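Local coordinates for four helix bundle protein (Bacteroides thetaiotaomicron VPI-5482, PDB 2RLD) that is of unknown function but belongs to the 23S rRNA-intervening sequence protein family and binds calcium in the crystal, at residues Ser99-Asn102 against Asp103-Ile107; Ala76-Thr79 against Glu80-Glu84. One frame throughout, in Å; residues are numbered along the deposited sequence. Where two conformers were deposited one is given.

Interaction 1: residues Ser99-Asn102 against Asp103-Ile107; sequences SINN and DSTEI
Ile100 O accepts the amide of Ser104 at 3.0 Å and Asn101 O that of Thr105, i to i+4 bonds of an unbroken alpha helix whose N-H...O angles stay near 155°. This is a middle portion of helix 94-116, the last helix of the four-helix bundle, and the contact runs along a single helix between residues three and four apart. Asn102 O takes the Glu106 amide in the same way, whereas the bond from Asp103 N to Ser99 O is stretched to 3.4 Å and weak. Beside that long bond a water donates to Ser99 O at 2.8 Å and to Asp103 OD1 at 3.0 Å. The Asp103 carboxylate can lie beside this carbonyl because CG sits anti to its own carbonyl carbon (chi1 -73°), folded back along the preceding turn. Its other oxygen, OD2, makes a salt bridge to Arg21 of helix 7-32, and the same guanidinium reaches Ser99 OG, tying both ends of the turn to the neighbouring helix. With an alanine at this position, Arg21 is likely to lose its charged mate and the bridging water one of its acceptors. Asp103 is also a calcium ligand in a structure of this protein, though no calcium is bound to it in this chain. Two residues further on, Thr105 sets its methyl CG2 3.8 Å from ND2 of the Asn101 side chain, and the two side chains pass at a slant. A chi1 of 56° sets Thr105 OG1 between backbone N and carbonyl carbon, close over the preceding turn, where a second water donates to Asn102 O and lies 3.0 Å from Thr105 OG1.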
# COMPACT_ATOMS: atom_id res chain seq x y z
N SER C 99 -6.18 21.76 18.84
CA SER C 99 -6.16 20.78 19.91
C SER C 99 -5.26 19.60 19.60
O SER C 99 -4.42 19.22 20.41
CB SER C 99 -7.60 20.31 20.18
OG SER C 99 -7.65 19.47 21.32
N ILE C 100 -5.43 19.02 18.41
CA ILE C 100 -4.73 17.80 18.03
C ILE C 100 -3.30 18.15 17.66
O ILE C 100 -2.36 17.45 18.04
CB ILE C 100 -5.44 17.06 16.86
CG1 ILE C 100 -6.86 16.68 17.26
CG2 ILE C 100 -4.68 15.81 16.47
CD1 ILE C 100 -7.73 16.22 16.10
N ASN C 101 -3.12 19.26 16.95
CA ASN C 101 -1.77 19.65 16.53
C ASN C 101 -0.86 20.01 17.71
O ASN C 101 0.33 19.74 17.68
CB ASN C 101 -1.82 20.80 15.52
CG ASN C 101 -0.46 21.07 14.90
OD1 ASN C 101 0.07 20.26 14.15
ND2 ASN C 101 0.12 22.22 15.22
N ASN C 102 -1.43 20.63 18.74
CA ASN C 102 -0.69 20.95 19.94
C ASN C 102 -0.21 19.68 20.63
O ASN C 102 0.91 19.64 21.12
CB ASN C 102 -1.54 21.77 20.90
CG ASN C 102 -1.67 23.22 20.47
OD1 ASN C 102 -0.94 23.69 19.59
ND2 ASN C 102 -2.62 23.93 21.08
N ASP C 103 -1.05 18.64 20.65
CA ASP C 103 -0.62 17.36 21.22
C ASP C 103 0.51 16.73 20.38
O ASP C 103 1.45 16.11 20.92
CB ASP C 103 -1.82 16.41 21.33
CG ASP C 103 -2.78 16.78 22.44
OD1 ASP C 103 -2.47 17.70 23.21
OD2 ASP C 103 -3.84 16.11 22.58
N SER C 104 0.39 16.85 19.06
CA SER C 104 1.40 16.33 18.13
C SER C 104 2.73 17.01 18.36
O SER C 104 3.77 16.36 18.51
CB SER C 104 0.95 16.48 16.68
OG SER C 104 1.56 15.48 15.86
N THR C 105 2.70 18.33 18.44
CA THR C 105 3.94 19.08 18.50
C THR C 105 4.61 18.93 19.88
O THR C 105 5.84 19.00 20.00
CB THR C 105 3.71 20.55 18.09
OG1 THR C 105 2.70 21.12 18.92
CG2 THR C 105 3.25 20.64 16.64
N GLU C 106 3.81 18.70 20.91
CA GLU C 106 4.35 18.33 22.23
C GLU C 106 5.20 17.07 22.12
O GLU C 106 6.23 16.97 22.75
CB GLU C 106 3.21 18.13 23.24
CG GLU C 106 3.65 17.65 24.60
CD GLU C 106 2.48 17.46 25.57
OE1 GLU C 106 1.36 17.11 25.11
OE2 GLU C 106 2.68 17.68 26.78
N ILE C 107 4.74 16.09 21.33
CA ILE C 107 5.49 14.85 21.13
C ILE C 107 6.78 15.10 20.34
O ILE C 107 7.84 14.55 20.69
CB ILE C 107 4.60 13.75 20.46
CG1 ILE C 107 3.54 13.27 21.45
CG2 ILE C 107 5.43 12.58 19.91
CD1 ILE C 107 2.45 12.43 20.82
O HOH W 1 -4.54 19.81 23.12
O HOH W 2 2.36 21.76 21.82

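Interaction 2: residues Ala76-Thr79 against Glu80-Glu84; sequences ANET and EYWLE
Helix 62-88, third in chain order, carries this buried contact between consecutive turns, where Glu78 is joined to Trp82 one turn on. The indole NE1 donates to Glu78 OE2 at 2.8 Å and 170°, almost exactly in the ring plane, and meets the anti lone pair of that oxygen. With CG anti to the backbone N (chi1 -171°) and the chain extended beyond it, Glu78 runs alongside the indole, its carboxylate turned 51° from the ring. CG also rests 3.5 Å from Trp82 NE1. Tyr81 CD2 lies 3.9 Å above the centre of the indole, while its hydroxyl bonds to Thr47 O of a second subunit. Within the four-helix bundle, Trp82 packs against helix 38-57 and, on the second subunit, against Ala51. The Glu80 chain bends at chi2 and brings its carboxylate back over the carbonyl of Ala76, with CD 3.0 Å from Ala76 O; the two acid oxygens instead find donors on helix 94-116, Ser104 OG and Asn108 ND2. The backbone bonds stay regular, Leu83 N to Thr79 O at 2.9 Å, and Thr79 OG1 is held by Glu75 O and Ser45 OG.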
# COMPACT_ATOMS: atom_id res chain seq x y z
N ALA C 76 5.44 11.76 13.43
CA ALA C 76 4.86 12.98 14.01
C ALA C 76 4.82 14.12 12.99
O ALA C 76 3.80 14.81 12.84
CB ALA C 76 5.66 13.40 15.25
N ASN C 77 5.91 14.28 12.24
CA ASN C 77 5.96 15.31 11.23
C ASN C 77 5.02 15.05 10.08
O ASN C 77 4.34 15.99 9.63
CB ASN C 77 7.37 15.53 10.74
CG ASN C 77 8.11 16.48 11.61
OD1 ASN C 77 7.93 17.69 11.49
ND2 ASN C 77 8.91 15.95 12.53
N GLU C 78 4.91 13.80 9.64
CA GLU C 78 3.93 13.50 8.58
C GLU C 78 2.51 13.78 9.06
O GLU C 78 1.68 14.33 8.32
CB GLU C 78 4.07 12.06 8.10
CG GLU C 78 3.21 11.83 6.87
CD GLU C 78 3.13 10.41 6.40
OE1 GLU C 78 4.07 9.62 6.67
OE2 GLU C 78 2.12 10.08 5.73
N THR C 79 2.23 13.41 10.29
CA THR C 79 0.90 13.62 10.88
C THR C 79 0.58 15.12 10.87
O THR C 79 -0.53 15.52 10.56
CB THR C 79 0.84 13.05 12.33
OG1 THR C 79 1.11 11.64 12.32
CG2 THR C 79 -0.52 13.31 12.98
N GLU C 80 1.56 15.93 11.23
CA GLU C 80 1.41 17.41 11.24
C GLU C 80 1.10 17.94 9.83
O GLU C 80 0.32 18.86 9.66
CB GLU C 80 2.64 18.03 11.91
CG GLU C 80 2.56 17.80 13.44
CD GLU C 80 3.88 17.53 14.13
OE1 GLU C 80 4.95 17.81 13.54
OE2 GLU C 80 3.84 17.02 15.28
N TYR C 81 1.72 17.34 8.82
CA TYR C 81 1.42 17.66 7.43
C TYR C 81 -0.05 17.38 7.14
O TYR C 81 -0.77 18.25 6.63
CB TYR C 81 2.30 16.81 6.49
CG TYR C 81 1.89 16.86 5.00
CD1 TYR C 81 2.27 17.91 4.19
CD2 TYR C 81 1.16 15.84 4.45
CE1 TYR C 81 1.90 17.94 2.83
CE2 TYR C 81 0.76 15.85 3.10
CZ TYR C 81 1.12 16.91 2.31
OH TYR C 81 0.76 16.88 0.98
N TRP C 82 -0.50 16.18 7.47
CA TRP C 82 -1.91 15.83 7.18
C TRP C 82 -2.86 16.74 7.95
O TRP C 82 -3.87 17.19 7.40
CB TRP C 82 -2.23 14.34 7.45
CG TRP C 82 -1.50 13.41 6.51
CD1 TRP C 82 -0.49 12.52 6.82
CD2 TRP C 82 -1.70 13.31 5.10
NE1 TRP C 82 -0.07 11.87 5.67
CE2 TRP C 82 -0.78 12.35 4.61
CE3 TRP C 82 -2.57 13.95 4.19
CZ2 TRP C 82 -0.71 12.02 3.26
CZ3 TRP C 82 -2.51 13.59 2.86
CH2 TRP C 82 -1.57 12.64 2.41
N LEU C 83 -2.51 17.09 9.19
CA LEU C 83 -3.39 17.97 9.97
C LEU C 83 -3.50 19.35 9.29
O LEU C 83 -4.56 19.97 9.23
CB LEU C 83 -2.87 18.12 11.39
CG LEU C 83 -3.06 16.91 12.30
CD1 LEU C 83 -2.30 17.11 13.62
CD2 LEU C 83 -4.57 16.59 12.56
N GLU C 84 -2.38 19.85 8.82
CA GLU C 84 -2.36 21.15 8.17
C GLU C 84 -3.21 21.13 6.90
O GLU C 84 -3.99 22.06 6.61
CB GLU C 84 -0.92 21.52 7.81
CG GLU C 84 -0.78 22.96 7.34
CD GLU C 84 0.66 23.40 7.08
OE1 GLU C 84 1.61 22.67 7.49
OE2 GLU C 84 0.84 24.48 6.49

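Overall arrangement
The two contacts sit on successive helices of the bundle, 62-88 and 94-116, with centres about 10 Å apart, and they meet through Glu80. Its OE2 probably forms a hydrogen bond to Ser104 OG at 2.8 Å, while Asn101 OD1 packs 3.6 Å from Glu80 CG. Interaction 1 faces helix 7-32 on its other flank, through Arg21 and Phe18; interaction 2 also borders helix 7-32, and adds helix 38-57 and the second subunit. Phe18 also touches Thr79, so the Phe18 side chain borders both. The calcium bound by Asp5, Asp8 and Asn9 is a separate site; the Leu83 side chain lies about 8 Å from that of Asp103, a ligand of a second calcium that is not bound to this chain in the model.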